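Local coordinates for RimK-related lysine biosynthesis protein (Thermococcus kodakarensis, PDB 5K2M) that binds ADP and magnesium through an ATP-grasp domain and, as a LysX-type member of the RimK family, probably acts as an ATP-dependent ligase in amino-acid biosynthesis, at residues A[14-17]-A[18-22]; A[52-55]-A[56-59]; A[61-65]-A[66-70]; A[149-153]-A[154-158]; A[214-217]-A[218-221]. One frame throughout, in Å; residues are numbered along the deposited sequence.

Contact 1: A[14-17]-A[18-22]; sequences EMAI and KERAG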
loop_
_atom_site.group_PDB
_atom_site.type_symbol
_atom_site.label_atom_id
_atom_site.label_comp_id
_atom_site.label_asym_id
_atom_site.label_seq_id
_atom_site.Cartn_x
_atom_site.Cartn_y
_atom_site.Cartn_z
ATOM N N GLU A 14 40.246 -32.124 6.005
ATOM C CA GLU A 14 40.109 -30.690 6.314
ATOM C C GLU A 14 41.320 -30.135 7.053
ATOM O O GLU A 14 41.739 -28.998 6.811
ATOM C CB GLU A 14 38.823 -30.396 7.105
ATOM C CG GLU A 14 37.560 -30.400 6.257
ATOM C CD GLU A 14 37.103 -31.799 5.852
ATOM O OE1 GLU A 14 37.050 -32.690 6.732
ATOM O OE2 GLU A 14 36.797 -32.015 4.654
ATOM N N MET A 15 41.893 -30.935 7.944
ATOM C CA MET A 15 43.108 -30.520 8.649
ATOM C C MET A 15 44.290 -30.394 7.677
ATOM O O MET A 15 45.120 -29.505 7.821
ATOM C CB MET A 15 43.448 -31.495 9.790
ATOM C CG MET A 15 42.387 -31.619 10.891
ATOM S SD MET A 15 41.868 -30.069 11.681
ATOM C CE MET A 15 43.411 -29.403 12.312
ATOM N N ALA A 16 44.367 -31.281 6.689
ATOM C CA ALA A 16 45.418 -31.194 5.685
ATOM C C ALA A 16 45.181 -29.961 4.802
ATOM O O ALA A 16 46.110 -29.214 4.496
ATOM C CB ALA A 16 45.463 -32.467 4.847
ATOM N N ILE A 17 43.925 -29.730 4.421
ATOM C CA ILE A 17 43.596 -28.565 3.602
ATOM C C ILE A 17 43.986 -27.291 4.345
ATOM O O ILE A 17 44.574 -26.390 3.764
ATOM C CB ILE A 17 42.112 -28.562 3.186
ATOM C CG1 ILE A 17 41.862 -29.711 2.207
ATOM C CG2 ILE A 17 41.736 -27.254 2.496
ATOM C CD1 ILE A 17 40.420 -30.117 2.065
ATOM N N LYS A 18 43.679 -27.244 5.639
ATOM C CA LYS A 18 43.984 -26.093 6.470
ATOM C C LYS A 18 45.480 -25.806 6.503
ATOM O O LYS A 18 45.890 -24.665 6.315
ATOM C CB LYS A 18 43.461 -26.326 7.886
ATOM C CG LYS A 18 43.926 -25.296 8.903
ATOM C CD LYS A 18 43.186 -25.485 10.217
ATOM C CE LYS A 18 43.363 -24.306 11.156
ATOM N NZ LYS A 18 44.366 -24.611 12.199
ATOM N N GLU A 19 46.284 -26.843 6.739
ATOM C CA GLU A 19 47.744 -26.700 6.763
ATOM C C GLU A 19 48.269 -26.133 5.445
ATOM O O GLU A 19 49.051 -25.185 5.453
ATOM C CB GLU A 19 48.430 -28.042 7.068
ATOM C CG GLU A 19 49.932 -27.945 7.357
ATOM C CD GLU A 19 50.805 -27.873 6.106
ATOM O OE1 GLU A 19 51.792 -27.093 6.087
ATOM O OE2 GLU A 19 50.517 -28.595 5.130
ATOM N N ARG A 20 47.825 -26.693 4.321
ATOM C CA ARG A 20 48.323 -26.251 3.004
ATOM C C ARG A 20 47.898 -24.818 2.716
ATOM O O ARG A 20 48.707 -24.016 2.267
ATOM C CB ARG A 20 47.829 -27.141 1.871
ATOM C CG ARG A 20 48.140 -28.615 2.023
ATOM C CD ARG A 20 49.609 -28.990 1.900
ATOM N NE ARG A 20 49.681 -30.453 1.850
ATOM C CZ ARG A 20 49.464 -31.268 2.893
ATOM N NH1 ARG A 20 49.228 -30.790 4.118
ATOM N NH2 ARG A 20 49.508 -32.586 2.711
ATOM N N ALA A 21 46.635 -24.504 3.002
ATOM C CA ALA A 21 46.106 -23.154 2.811
ATOM C C ALA A 21 46.963 -22.134 3.541
ATOM O O ALA A 21 47.204 -21.041 3.018
ATOM C CB ALA A 21 44.658 -23.063 3.278
ATOM N N GLY A 22 47.435 -22.506 4.733
ATOM C CA GLY A 22 48.279 -21.633 5.553
ATOM C C GLY A 22 49.630 -21.303 4.934
ATOM O O GLY A 22 50.253 -20.322 5.302
#
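A16 and R20 meet one turn apart on helix 12-24, the helix of the beta-alpha-beta unit that connects strand 2-7 to strand 26-31. Four successive alpha-helical bonds tie 14-17 to 18-22; in one of them the N of R20 donates to the O of A16 at 3.1 Å, and in the next the N of A21 donates to the O of I17 at 2.9 Å. The tight side is the one turned into the fold: I17 packs on I5 and I47 of the neighbouring strands and on L263 and V264 of helix 259-272, while A21 sits against I3 and V27. The other flank is looser. Here the M15 thioether bends back alongside K18, and the gap from CE of M15 to CD of K18 is 4.4 Å. K18 runs on, its CG anti to the backbone N (chi1 170°), to a salt bridge with an acidic side chain of another protein's chain. R20 bends at chi2 (-69°), which folds its guanidinium back over the preceding turn and leaves NH1 of R20 4.2 Å from CB of A16. That group is shared between two acids, D258 through NH2 and the exposed E19 through NH1. A leucine here would probably leave both D258 and E19 without their cationic mate and loosen the link toward helix 259-272. The E19 bridge is short but bent: NH1 of R20 lies 2.7 Å from OE2 of E19, on the anti lone pair of that oxygen, with the N-H...O angle only 131°.

Contact 2: A[52-55]-A[56-59]; sequences SHFK and ALYT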
loop_
_atom_site.group_PDB
_atom_site.type_symbol
_atom_site.label_atom_id
_atom_site.label_comp_id
_atom_site.label_asym_id
_atom_site.label_seq_id
_atom_site.Cartn_x
_atom_site.Cartn_y
_atom_site.Cartn_z
ATOM N N SER A 52 27.506 -32.487 4.464
ATOM C CA SER A 52 26.230 -32.563 3.785
ATOM C C SER A 52 26.377 -32.003 2.371
ATOM O O SER A 52 26.827 -30.863 2.180
ATOM C CB SER A 52 25.157 -31.786 4.555
ATOM O OG SER A 52 24.054 -31.493 3.731
ATOM N N HIS A 53 25.983 -32.808 1.391
ATOM C CA HIS A 53 26.045 -32.406 0.001
ATOM C C HIS A 53 25.212 -31.148 -0.280
ATOM O O HIS A 53 25.642 -30.256 -1.015
ATOM C CB HIS A 53 25.566 -33.540 -0.908
ATOM C CG HIS A 53 25.289 -33.094 -2.308
ATOM N ND1 HIS A 53 26.286 -32.682 -3.160
ATOM C CD2 HIS A 53 24.125 -32.950 -2.989
ATOM C CE1 HIS A 53 25.753 -32.324 -4.315
ATOM N NE2 HIS A 53 24.444 -32.477 -4.235
ATOM N N PHE A 54 24.023 -31.101 0.303
ATOM C CA PHE A 54 23.112 -29.994 0.106
ATOM C C PHE A 54 23.564 -28.737 0.816
ATOM O O PHE A 54 23.437 -27.657 0.268
ATOM C CB PHE A 54 21.675 -30.399 0.457
ATOM C CG PHE A 54 21.064 -31.304 -0.566
ATOM C CD1 PHE A 54 20.802 -30.829 -1.847
ATOM C CD2 PHE A 54 20.819 -32.639 -0.291
ATOM C CE1 PHE A 54 20.272 -31.665 -2.824
ATOM C CE2 PHE A 54 20.285 -33.481 -1.255
ATOM C CZ PHE A 54 20.013 -32.994 -2.525
ATOM N N LYS A 55 24.144 -28.864 2.005
ATOM C CA LYS A 55 24.742 -27.703 2.657
ATOM C C LYS A 55 25.950 -27.205 1.892
ATOM O O LYS A 55 26.112 -26.015 1.762
ATOM C CB LYS A 55 25.114 -27.979 4.106
ATOM C CG LYS A 55 23.877 -28.136 4.953
ATOM C CD LYS A 55 24.200 -28.302 6.413
ATOM C CE LYS A 55 22.915 -28.557 7.182
ATOM N NZ LYS A 55 23.131 -28.269 8.612
ATOM N N ALA A 56 26.770 -28.093 1.352
ATOM C CA ALA A 56 27.863 -27.651 0.481
ATOM C C ALA A 56 27.341 -26.816 -0.706
ATOM O O ALA A 56 27.822 -25.726 -0.952
ATOM C CB ALA A 56 28.665 -28.847 -0.013
ATOM N N LEU A 57 26.335 -27.326 -1.410
ATOM C CA LEU A 57 25.760 -26.663 -2.583
ATOM C C LEU A 57 25.248 -25.252 -2.261
ATOM O O LEU A 57 25.599 -24.278 -2.933
ATOM C CB LEU A 57 24.620 -27.506 -3.142
ATOM C CG LEU A 57 23.724 -26.905 -4.230
ATOM C CD1 LEU A 57 24.502 -26.484 -5.452
ATOM C CD2 LEU A 57 22.710 -27.971 -4.612
ATOM N N TYR A 58 24.438 -25.149 -1.218
ATOM C CA TYR A 58 23.869 -23.872 -0.819
ATOM C C TYR A 58 24.951 -22.927 -0.277
ATOM O O TYR A 58 24.935 -21.755 -0.617
ATOM C CB TYR A 58 22.718 -24.050 0.176
ATOM C CG TYR A 58 21.446 -24.512 -0.483
ATOM C CD1 TYR A 58 21.201 -25.864 -0.683
ATOM C CD2 TYR A 58 20.492 -23.598 -0.937
ATOM C CE1 TYR A 58 20.032 -26.301 -1.301
ATOM C CE2 TYR A 58 19.330 -24.029 -1.562
ATOM C CZ TYR A 58 19.109 -25.380 -1.737
ATOM O OH TYR A 58 17.983 -25.833 -2.360
ATOM N N THR A 59 25.919 -23.417 0.497
ATOM C CA THR A 59 26.936 -22.494 0.972
ATOM C C THR A 59 27.803 -21.967 -0.190
ATOM O O THR A 59 28.101 -20.785 -0.207
ATOM C CB THR A 59 27.746 -22.913 2.249
ATOM O OG1 THR A 59 29.108 -23.210 1.948
ATOM C CG2 THR A 59 27.144 -24.015 3.007
#
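F54 and L57 approach through different first torsions: CG of L57 stands anti to its backbone N (chi1 170°), whereas the F54 ring leans beside its own N (chi1 -73°). The contact is the N-terminal turn of helix 53-65, in the beta-alpha-beta unit between strands 45-49 and 70-71. CD2 of L57 arrives obliquely at the F54 ring, 4.4 Å from CD1 of F54, and CD2 of H53, whose side chain is about 9 Å from a bound magnesium ion, lies over the centre of one ring face.

S52 is the N-cap. Its OG accepts from the N of K55 at 3.1 Å, nearly straight at 169°, and also hydrogen-bonds an acidic side chain of another protein's chain. Regular helical bonds follow, among them the N of A56 to the O of S52 at 2.9 Å. K55 extends to the backbone O of L103 in the second subunit, and the hydroxyl of Y58 bonds to D82 of that subunit, so this turn helps form the subunit interface.

The O of F54 accepts from the N of Y58 at 3.1 Å and also lies in plane at the edge of the Y58 ring, CD1 of Y58 being 3.0 Å away.

Contact 3: A[61-65]-A[66-70]; sequences RLFES and EGIPT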
loop_
_atom_site.group_PDB
_atom_site.type_symbol
_atom_site.label_atom_id
_atom_site.label_comp_id
_atom_site.label_asym_id
_atom_site.label_seq_id
_atom_site.Cartn_x
_atom_site.Cartn_y
_atom_site.Cartn_z
ATOM N N ARG A 61 26.720 -21.407 -3.287
ATOM C CA ARG A 61 25.877 -20.433 -3.964
ATOM C C ARG A 61 25.808 -19.117 -3.206
ATOM O O ARG A 61 25.824 -18.059 -3.818
ATOM C CB ARG A 61 24.452 -20.979 -4.181
ATOM C CG ARG A 61 23.485 -19.971 -4.802
ATOM C CD ARG A 61 23.857 -19.676 -6.253
ATOM N NE ARG A 61 23.105 -18.565 -6.833
ATOM C CZ ARG A 61 23.481 -17.293 -6.805
ATOM N NH1 ARG A 61 22.722 -16.370 -7.379
ATOM N NH2 ARG A 61 24.601 -16.925 -6.195
ATOM N N LEU A 62 25.708 -19.186 -1.880
ATOM C CA LEU A 62 25.657 -17.986 -1.048
ATOM C C LEU A 62 26.963 -17.163 -1.068
ATOM O O LEU A 62 26.936 -15.929 -1.176
ATOM C CB LEU A 62 25.279 -18.375 0.378
ATOM C CG LEU A 62 23.791 -18.741 0.487
ATOM C CD1 LEU A 62 23.512 -19.616 1.702
ATOM C CD2 LEU A 62 22.958 -17.467 0.496
ATOM N N PHE A 63 28.099 -17.831 -0.988
ATOM C CA PHE A 63 29.371 -17.130 -1.143
ATOM C C PHE A 63 29.512 -16.485 -2.530
ATOM O O PHE A 63 29.972 -15.339 -2.629
ATOM C CB PHE A 63 30.555 -18.036 -0.810
ATOM C CG PHE A 63 30.868 -18.081 0.658
ATOM C CD1 PHE A 63 31.311 -16.942 1.312
ATOM C CD2 PHE A 63 30.719 -19.253 1.390
ATOM C CE1 PHE A 63 31.586 -16.956 2.671
ATOM C CE2 PHE A 63 31.008 -19.282 2.740
ATOM C CZ PHE A 63 31.443 -18.125 3.385
ATOM N N GLU A 64 29.086 -17.188 -3.581
ATOM C CA GLU A 64 29.044 -16.611 -4.939
ATOM C C GLU A 64 28.163 -15.352 -4.969
ATOM O O GLU A 64 28.499 -14.379 -5.625
ATOM C CB GLU A 64 28.536 -17.635 -5.967
ATOM C CG GLU A 64 29.491 -18.813 -6.189
ATOM C CD GLU A 64 28.867 -20.006 -6.904
ATOM O OE1 GLU A 64 27.642 -20.047 -7.081
ATOM O OE2 GLU A 64 29.609 -20.928 -7.300
ATOM N N SER A 65 27.055 -15.365 -4.229
ATOM C CA SER A 65 26.156 -14.219 -4.176
ATOM C C SER A 65 26.856 -13.031 -3.525
ATOM O O SER A 65 26.486 -11.890 -3.772
ATOM C CB SER A 65 24.860 -14.554 -3.416
ATOM O OG SER A 65 25.042 -14.555 -2.006
ATOM N N GLU A 66 27.853 -13.310 -2.683
ATOM C CA GLU A 66 28.685 -12.265 -2.089
ATOM C C GLU A 66 29.918 -11.929 -2.955
ATOM O O GLU A 66 30.815 -11.228 -2.499
ATOM C CB GLU A 66 29.141 -12.670 -0.672
ATOM C CG GLU A 66 28.034 -12.846 0.362
ATOM C CD GLU A 66 27.296 -11.551 0.672
ATOM O OE1 GLU A 66 26.130 -11.621 1.108
ATOM O OE2 GLU A 66 27.865 -10.454 0.470
ATOM N N GLY A 67 29.968 -12.419 -4.193
ATOM C CA GLY A 67 31.123 -12.197 -5.055
ATOM C C GLY A 67 32.387 -12.916 -4.615
ATOM O O GLY A 67 33.493 -12.506 -4.979
ATOM N N ILE A 68 32.250 -13.994 -3.851
ATOM C CA ILE A 68 33.413 -14.761 -3.403
ATOM C C ILE A 68 33.424 -16.097 -4.136
ATOM O O ILE A 68 32.469 -16.857 -4.021
ATOM C CB ILE A 68 33.399 -14.969 -1.880
ATOM C CG1 ILE A 68 33.491 -13.616 -1.164
ATOM C CG2 ILE A 68 34.541 -15.885 -1.452
ATOM C CD1 ILE A 68 33.087 -13.674 0.303
ATOM N N PRO A 69 34.484 -16.369 -4.934
ATOM C CA PRO A 69 34.512 -17.613 -5.669
ATOM C C PRO A 69 34.742 -18.791 -4.747
ATOM O O PRO A 69 35.291 -18.644 -3.662
ATOM C CB PRO A 69 35.674 -17.438 -6.652
ATOM C CG PRO A 69 36.532 -16.389 -6.056
ATOM C CD PRO A 69 35.627 -15.497 -5.277
ATOM N N THR A 70 34.339 -19.961 -5.211
ATOM C CA THR A 70 34.166 -21.095 -4.356
ATOM C C THR A 70 34.711 -22.363 -5.058
ATOM O O THR A 70 34.515 -22.545 -6.268
ATOM C CB THR A 70 32.654 -21.116 -4.025
ATOM O OG1 THR A 70 32.428 -20.716 -2.665
ATOM C CG2 THR A 70 32.050 -22.373 -4.310
HETATM O O HOH W 1 32.368 -20.561 -7.432
HETATM O O HOH W 2 24.014 -13.019 0.070
#
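The F63 ring takes I68 at its edge, near the ring plane: CD1 of I68 lies 3.9 Å from CD1 of F63, and the two side chains cross at a slant. F37 and Y41 also meet the F63 ring edge-to-face, so F63 is enclosed by aromatic and aliphatic neighbours.

The backbone here closes helix 53-65 with a Schellman motif. G67, with positive phi (69°), is the C-prime residue: the N of I68 turns back to the O of F63 at 2.9 Å, and the N of G67 reaches the O of E64 at 2.8 Å. Both donors stand above the carbonyl planes they bond to, the one on E64 by 65°. One residue earlier, the N of E66 bonds to the O of L62 at 3.2 Å. The chain then runs into strand 70-71, and P69 pairs through its backbone with V46.

Two waters stitch the side chains to this turn. One donates to OE2 of E64 at 2.8 Å and accepts from the N of T70, while OE1 of E64 is held by S74. The other donates to OG of S65 and to OE1 of E66, the latter at 2.7 Å. OG of S65, placed by chi1 78° between its own N and carbonyl carbon, also donates to the O of L62, in a bond modelled so short that its length is doubtful.

The chemistry implies a helix end where the carbonyls of L62, F63 and E64 all accept from the turn and the carboxylates are steadied by water, but OG1 of T70, buried 3.8 Å from CB of F63, has no polar partner in the model.

Contact 4: A[149-153]-A[154-158]; sequences KWMKN and PLYGI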
loop_
_atom_site.group_PDB
_atom_site.type_symbol
_atom_site.label_atom_id
_atom_site.label_comp_id
_atom_site.label_asym_id
_atom_site.label_seq_id
_atom_site.Cartn_x
_atom_site.Cartn_y
_atom_site.Cartn_z
ATOM N N LYS A 149 8.963 -45.464 -2.636
ATOM C CA LYS A 149 7.646 -44.836 -2.641
ATOM C C LYS A 149 7.293 -44.221 -1.285
ATOM O O LYS A 149 6.871 -43.066 -1.221
ATOM C CB LYS A 149 6.606 -45.892 -3.037
ATOM C CG LYS A 149 5.135 -45.505 -2.937
ATOM C CD LYS A 149 4.268 -46.765 -2.896
ATOM C CE LYS A 149 2.873 -46.545 -3.461
ATOM N NZ LYS A 149 2.078 -45.586 -2.647
ATOM N N TRP A 150 7.479 -44.984 -0.207
ATOM C CA TRP A 150 7.090 -44.529 1.128
ATOM C C TRP A 150 8.150 -43.722 1.855
ATOM O O TRP A 150 7.930 -43.304 2.982
ATOM C CB TRP A 150 6.635 -45.708 2.002
ATOM C CG TRP A 150 5.306 -46.246 1.593
ATOM C CD1 TRP A 150 5.028 -47.519 1.202
ATOM C CD2 TRP A 150 4.070 -45.517 1.501
ATOM N NE1 TRP A 150 3.694 -47.639 0.888
ATOM C CE2 TRP A 150 3.082 -46.425 1.060
ATOM C CE3 TRP A 150 3.700 -44.185 1.756
ATOM C CZ2 TRP A 150 1.741 -46.050 0.872
ATOM C CZ3 TRP A 150 2.369 -43.809 1.560
ATOM C CH2 TRP A 150 1.406 -44.743 1.121
ATOM N N MET A 151 9.295 -43.474 1.234
ATOM C CA MET A 151 10.279 -42.602 1.864
ATOM C C MET A 151 9.889 -41.152 1.615
ATOM O O MET A 151 9.339 -40.824 0.564
ATOM C CB MET A 151 11.687 -42.927 1.383
ATOM C CG MET A 151 12.116 -44.303 1.860
ATOM S SD MET A 151 13.658 -44.893 1.168
ATOM C CE MET A 151 14.743 -44.428 2.502
ATOM N N LYS A 152 10.146 -40.299 2.598
ATOM C CA LYS A 152 9.640 -38.923 2.557
ATOM C C LYS A 152 10.262 -38.071 1.451
ATOM O O LYS A 152 9.565 -37.293 0.809
ATOM C CB LYS A 152 9.833 -38.228 3.911
ATOM C CG LYS A 152 8.586 -38.236 4.777
ATOM C CD LYS A 152 8.936 -38.166 6.253
ATOM C CE LYS A 152 9.287 -39.541 6.802
ATOM N NZ LYS A 152 8.079 -40.396 6.994
ATOM N N ASN A 153 11.563 -38.220 1.239
ATOM C CA ASN A 153 12.292 -37.339 0.333
ATOM C C ASN A 153 11.800 -37.538 -1.122
ATOM O O ASN A 153 11.960 -38.619 -1.688
ATOM C CB ASN A 153 13.813 -37.566 0.487
ATOM C CG ASN A 153 14.657 -36.438 -0.113
ATOM O OD1 ASN A 153 15.729 -36.095 0.387
ATOM N ND2 ASN A 153 14.200 -35.894 -1.195
ATOM N N PRO A 154 11.216 -36.484 -1.730
ATOM C CA PRO A 154 10.736 -36.553 -3.122
ATOM C C PRO A 154 11.801 -36.997 -4.137
ATOM O O PRO A 154 11.484 -37.629 -5.138
ATOM C CB PRO A 154 10.281 -35.121 -3.432
ATOM C CG PRO A 154 10.223 -34.400 -2.128
ATOM C CD PRO A 154 11.077 -35.134 -1.146
ATOM N N LEU A 155 13.047 -36.624 -3.890
ATOM C CA LEU A 155 14.200 -37.137 -4.644
ATOM C C LEU A 155 14.298 -38.663 -4.786
ATOM O O LEU A 155 14.876 -39.141 -5.760
ATOM C CB LEU A 155 15.514 -36.582 -4.070
ATOM C CG LEU A 155 16.235 -35.426 -4.786
ATOM C CD1 LEU A 155 15.380 -34.615 -5.757
ATOM C CD2 LEU A 155 16.879 -34.529 -3.744
ATOM N N TYR A 156 13.744 -39.422 -3.844
ATOM C CA TYR A 156 13.719 -40.870 -3.991
ATOM C C TYR A 156 12.695 -41.300 -5.021
ATOM O O TYR A 156 12.599 -42.476 -5.308
ATOM C CB TYR A 156 13.404 -41.570 -2.668
ATOM C CG TYR A 156 14.487 -41.439 -1.645
ATOM C CD1 TYR A 156 15.794 -41.769 -1.957
ATOM C CD2 TYR A 156 14.211 -41.002 -0.355
ATOM C CE1 TYR A 156 16.806 -41.651 -1.021
ATOM C CE2 TYR A 156 15.218 -40.889 0.592
ATOM C CZ TYR A 156 16.513 -41.217 0.252
ATOM O OH TYR A 156 17.543 -41.099 1.161
ATOM N N GLY A 157 11.906 -40.355 -5.534
ATOM C CA GLY A 157 10.979 -40.614 -6.626
ATOM C C GLY A 157 11.588 -40.418 -8.014
ATOM O O GLY A 157 10.899 -40.568 -9.023
ATOM N N ILE A 158 12.869 -40.059 -8.072
ATOM C CA ILE A 158 13.615 -40.066 -9.324
ATOM C C ILE A 158 14.364 -41.398 -9.358
ATOM O O ILE A 158 15.265 -41.645 -8.541
ATOM C CB ILE A 158 14.603 -38.889 -9.406
ATOM C CG1 ILE A 158 13.911 -37.575 -9.025
ATOM C CG2 ILE A 158 15.215 -38.801 -10.796
ATOM C CD1 ILE A 158 12.668 -37.243 -9.823
#
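The backbone leaves helix 138-150 and folds into a short 3-10 turn at 154-157, where the N of Y156 donates to the O of N153 at 2.9 Å, standing 45° out of the carbonyl plane, and the N of G157 donates to the O of P154. CG of Y156 is anti to the carbonyl carbon (chi1 -68°), which sets the ring between M151, over one face, and CB of N153, on the other side of the ring plane. CB of M151 touches CD2 of Y156 at 3.6 Å, and CB of N153 meets that rim atom at an equal 3.6 Å.

This is a Met-aromatic contact: SD of M151 lies over one face of the Y156 ring, 4.4 Å from its centroid and displaced toward the rim. A bend at chi3 (97°) carries the methyl on, and CE of M151 comes within 4.0 Å of CE2 of Y156. The turn belongs to the ATP-grasp domain and leads into strand 159-163; the Y156 side chain is about 11 Å from the bound ADP. With an alanine here the M151 sulfur would lose the ring face, and its thioether would probably be free to turn, with a gap opened beside CB of N153.

F125 meets the Y156 ring obliquely, and L131 also packs on it. At its polar end Y156 looks to an acidic side chain of another protein's chain. M151 packs on M151 of the third subunit, while N153 and P154 rest on N153 of the second subunit, and L155 lies against Y58 of that subunit.

Contact 5: A[214-217]-A[218-221]; sequences SVKA and WEAF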
loop_
_atom_site.group_PDB
_atom_site.type_symbol
_atom_site.label_atom_id
_atom_site.label_comp_id
_atom_site.label_asym_id
_atom_site.label_seq_id
_atom_site.Cartn_x
_atom_site.Cartn_y
_atom_site.Cartn_z
ATOM N N SER A 214 40.180 -40.543 -16.924
ATOM C CA SER A 214 39.884 -39.639 -15.812
ATOM C C SER A 214 39.889 -38.173 -16.251
ATOM O O SER A 214 38.973 -37.416 -15.901
ATOM C CB SER A 214 40.880 -39.840 -14.678
ATOM O OG SER A 214 40.733 -41.129 -14.114
ATOM N N VAL A 215 40.905 -37.780 -17.024
ATOM C CA VAL A 215 41.000 -36.404 -17.506
ATOM C C VAL A 215 39.812 -36.075 -18.417
ATOM O O VAL A 215 39.226 -35.001 -18.311
ATOM C CB VAL A 215 42.343 -36.125 -18.239
ATOM C CG1 VAL A 215 42.335 -34.757 -18.916
ATOM C CG2 VAL A 215 43.517 -36.192 -17.269
ATOM N N LYS A 216 39.458 -37.004 -19.300
ATOM C CA LYS A 216 38.320 -36.815 -20.208
ATOM C C LYS A 216 37.002 -36.683 -19.450
ATOM O O LYS A 216 36.161 -35.867 -19.809
ATOM C CB LYS A 216 38.222 -37.961 -21.221
ATOM C CG LYS A 216 39.107 -37.801 -22.452
ATOM C CD LYS A 216 39.154 -39.104 -23.239
ATOM C CE LYS A 216 39.708 -38.927 -24.646
ATOM N NZ LYS A 216 38.655 -38.432 -25.584
ATOM N N ALA A 217 36.826 -37.488 -18.407
ATOM C CA ALA A 217 35.650 -37.377 -17.552
ATOM C C ALA A 217 35.591 -35.994 -16.909
ATOM O O ALA A 217 34.532 -35.371 -16.856
ATOM C CB ALA A 217 35.663 -38.455 -16.481
ATOM N N TRP A 218 36.732 -35.518 -16.415
ATOM C CA TRP A 218 36.808 -34.179 -15.837
ATOM C C TRP A 218 36.465 -33.090 -16.860
ATOM O O TRP A 218 35.823 -32.097 -16.513
ATOM C CB TRP A 218 38.205 -33.925 -15.259
ATOM C CG TRP A 218 38.368 -32.559 -14.652
ATOM C CD1 TRP A 218 38.280 -32.246 -13.340
ATOM C CD2 TRP A 218 38.646 -31.333 -15.339
ATOM N NE1 TRP A 218 38.486 -30.906 -13.157
ATOM C CE2 TRP A 218 38.693 -30.316 -14.372
ATOM C CE3 TRP A 218 38.848 -30.993 -16.682
ATOM C CZ2 TRP A 218 38.949 -28.975 -14.697
ATOM C CZ3 TRP A 218 39.101 -29.661 -17.004
ATOM C CH2 TRP A 218 39.151 -28.673 -16.011
ATOM N N GLU A 219 36.917 -33.276 -18.108
ATOM C CA GLU A 219 36.684 -32.313 -19.199
ATOM C C GLU A 219 35.211 -32.236 -19.613
ATOM O O GLU A 219 34.760 -31.212 -20.115
ATOM C CB GLU A 219 37.598 -32.614 -20.411
ATOM C CG GLU A 219 39.034 -32.173 -20.143
ATOM C CD GLU A 219 40.074 -32.634 -21.155
ATOM O OE1 GLU A 219 39.795 -33.487 -22.027
ATOM O OE2 GLU A 219 41.212 -32.135 -21.049
ATOM N N ALA A 220 34.460 -33.302 -19.375
ATOM C CA ALA A 220 33.004 -33.236 -19.499
ATOM C C ALA A 220 32.380 -32.137 -18.623
ATOM O O ALA A 220 31.347 -31.585 -18.976
ATOM C CB ALA A 220 32.380 -34.580 -19.158
ATOM N N PHE A 221 33.010 -31.843 -17.483
ATOM C CA PHE A 221 32.564 -30.800 -16.575
ATOM C C PHE A 221 33.315 -29.482 -16.769
ATOM O O PHE A 221 32.702 -28.416 -16.717
ATOM C CB PHE A 221 32.648 -31.313 -15.125
ATOM C CG PHE A 221 31.700 -32.446 -14.870
ATOM C CD1 PHE A 221 30.382 -32.194 -14.516
ATOM C CD2 PHE A 221 32.090 -33.759 -15.100
ATOM C CE1 PHE A 221 29.478 -33.230 -14.343
ATOM C CE2 PHE A 221 31.195 -34.798 -14.925
ATOM C CZ PHE A 221 29.885 -34.532 -14.535
#
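V215 and E219 touch one turn apart: CG1 of V215, anti to its backbone N (chi1 171°), lies 3.6 Å from OE2 of E219. The two side chains slant across each other, so the methyl meets the carboxylate end of an extended glutamate. CG of E219 also passes 3.4 Å from the O of V215, which takes the helical bond from the N of E219 at 2.9 Å. The same CG lies at the edge of the W218 indole, in its plane.

Two residues further along, the O of A217 has CB of A220 at 3.2 Å and, at the ring edge, CD2 of F221 at 3.4 Å. The N of A220 divides its hydrogen between the O of K216, at 3.1 Å, and the O of A217, a weak bond. This is the C-terminal part of helix 208-219, in the ATP-grasp domain, packed against the five-stranded antiparallel sheet that carries the magnesium ligands D229 and E241.

Outside the helix, NE1 of W218 donates to the O of G224, and the indole rests on V176 and L226. OG of S214 bonds both to S174 and to the O of V210. F221 packs on A86 and L90 of helix 83-90, its carbonyl O held by NH1 of R75.

How the contacts relate
The five contacts follow one another along the chain, each closing before the next opens. Contacts 1, 2 and 3 belong to the part built on the four-stranded parallel sheet: contact 1 on helix 12-24, contacts 2 and 3 at the beginning and end of helix 53-65, their centres about 13 Å apart. Contacts 4 and 5 lie in the ATP-grasp domain, centres about 30 Å apart on opposite sides of the chain's centre, one leading into strand 159-163, the other on helix 208-219. Contacts 2 and 4 meet directly where CZ of F54 and CD2 of L155 are 3.7 Å apart, joining the two parts of the chain. Contacts 2, 3 and 4 all touch the second subunit.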